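Side-chain contact in acyl-CoA dehydrogenase (Slackia heliotrinireducens, PDB 4RM7), which belongs to the acyl-CoA dehydrogenase family, with a helical N-terminal domain, a middle domain rich in beta strands and a helical C-terminal domain: residues 292-297 and 331-336. Residues are numbered along the deposited sequence; the frame is centred on the assembly and turned at random.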
# COMPACT_ATOMS: atom_id res chain seq x y z
N GLU A 292 11.91 -5.05 -9.14
CA GLU A 292 12.01 -6.04 -10.19
C GLU A 292 10.69 -6.82 -10.33
O GLU A 292 10.33 -7.24 -11.43
CB GLU A 292 13.19 -6.97 -9.95
CG GLU A 292 13.57 -7.81 -11.19
CD GLU A 292 14.00 -6.96 -12.40
OE1 GLU A 292 14.55 -5.87 -12.21
OE2 GLU A 292 13.82 -7.38 -13.56
N VAL A 293 9.97 -7.02 -9.22
CA VAL A 293 8.66 -7.67 -9.30
C VAL A 293 7.69 -6.81 -10.11
O VAL A 293 6.97 -7.31 -10.98
CB VAL A 293 8.04 -7.91 -7.92
CG1 VAL A 293 6.56 -8.22 -8.08
CG2 VAL A 293 8.74 -9.03 -7.19
N LYS A 294 7.68 -5.52 -9.83
CA LYS A 294 6.79 -4.63 -10.56
C LYS A 294 7.16 -4.59 -12.04
O LYS A 294 6.26 -4.63 -12.89
CB LYS A 294 6.81 -3.23 -9.94
CG LYS A 294 6.11 -3.22 -8.59
CD LYS A 294 6.15 -1.88 -7.94
CE LYS A 294 5.64 -1.97 -6.53
NZ LYS A 294 5.74 -0.65 -5.83
N LEU A 295 8.45 -4.54 -12.36
CA LEU A 295 8.87 -4.52 -13.77
C LEU A 295 8.45 -5.81 -14.46
O LEU A 295 7.99 -5.78 -15.61
CB LEU A 295 10.38 -4.35 -13.90
CG LEU A 295 11.01 -3.02 -13.57
CD1 LEU A 295 12.53 -3.16 -13.57
CD2 LEU A 295 10.54 -2.01 -14.60
N THR A 296 8.61 -6.93 -13.76
CA THR A 296 8.20 -8.23 -14.30
C THR A 296 6.72 -8.22 -14.64
O THR A 296 6.32 -8.63 -15.72
CB THR A 296 8.50 -9.38 -13.31
OG1 THR A 296 9.86 -9.28 -12.86
CG2 THR A 296 8.31 -10.74 -13.98
N ASN A 297 5.90 -7.75 -13.71
CA ASN A 297 4.46 -7.68 -13.90
C ASN A 297 4.06 -6.74 -15.06
O ASN A 297 3.29 -7.12 -15.93
CB ASN A 297 3.77 -7.26 -12.58
CG ASN A 297 3.76 -8.38 -11.53
OD1 ASN A 297 3.95 -9.55 -11.85
ND2 ASN A 297 3.51 -8.01 -10.27
N THR A 331 5.53 4.58 -11.80
CA THR A 331 5.81 5.75 -10.97
C THR A 331 6.46 5.32 -9.66
O THR A 331 7.37 5.98 -9.17
CB THR A 331 4.54 6.59 -10.69
OG1 THR A 331 3.94 6.95 -11.94
CG2 THR A 331 4.89 7.86 -9.95
N GLU A 332 5.99 4.22 -9.10
CA GLU A 332 6.52 3.72 -7.83
C GLU A 332 7.96 3.23 -7.97
O GLU A 332 8.82 3.50 -7.10
CB GLU A 332 5.61 2.60 -7.28
CG GLU A 332 4.19 3.09 -7.00
CD GLU A 332 3.24 2.00 -6.52
OE1 GLU A 332 3.63 0.81 -6.49
OE2 GLU A 332 2.09 2.35 -6.18
N VAL A 333 8.25 2.53 -9.08
CA VAL A 333 9.61 2.13 -9.37
C VAL A 333 10.54 3.34 -9.49
O VAL A 333 11.63 3.40 -8.88
CB VAL A 333 9.69 1.28 -10.64
CG1 VAL A 333 11.15 1.00 -11.03
CG2 VAL A 333 8.97 -0.01 -10.42
N ALA A 334 10.13 4.32 -10.29
CA ALA A 334 10.96 5.50 -10.46
C ALA A 334 11.18 6.22 -9.12
O ALA A 334 12.29 6.65 -8.81
CB ALA A 334 10.33 6.42 -11.47
N SER A 335 10.13 6.32 -8.31
CA SER A 335 10.23 6.94 -6.99
C SER A 335 11.19 6.19 -6.06
O SER A 335 12.00 6.82 -5.35
CB SER A 335 8.85 7.04 -6.35
OG SER A 335 8.94 7.76 -5.12
N ASP A 336 11.09 4.85 -6.05
CA ASP A 336 12.02 4.00 -5.30
C ASP A 336 13.45 4.15 -5.77
O ASP A 336 14.39 4.13 -4.96
CB ASP A 336 11.62 2.52 -5.39
CG ASP A 336 10.47 2.16 -4.47
OD1 ASP A 336 10.42 2.73 -3.35
OD2 ASP A 336 9.61 1.32 -4.86
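A salt bridge from Lys-294 to Glu-332, flanked by an aliphatic contact with Val-333, joins two antiparallel helices of the C-terminal helical domain, 282-311 and 316-341. The segment axes run 10.0 Å apart at 152°, and Lys-294 and Val-333 have the closest CA atoms, at 7.4 Å. With CG anti to the carbonyl carbon and the rest of the chain extended, Lys-294 reaches across to helix 316-341. Its NZ donates to Glu-332 OE1 at 2.6 Å, reaching the anti side of that oxygen from 25° out of the carboxylate plane, and the lysine chain meets the glutamate chain nearly perpendicularly. Asp-336, one turn further along the same helix as Glu-332, adds a more distant carboxylate, its OD2 4.4 Å from Lys-294 NZ, too far for a salt bridge; its negative charge may favour the ammonium electrostatically without bonding to it. Alongside the lysine chain, Val-333 sets its CG2 against Lys-294 CB, 3.9 Å away, the two side chains running opposite ways. Val-333 also packs on Met-291 and Met-298. Helix 234-270 receives Leu-295, helix 351-362 covers Thr-331 and Ala-334, and a second subunit packs against Val-293 and Thr-296.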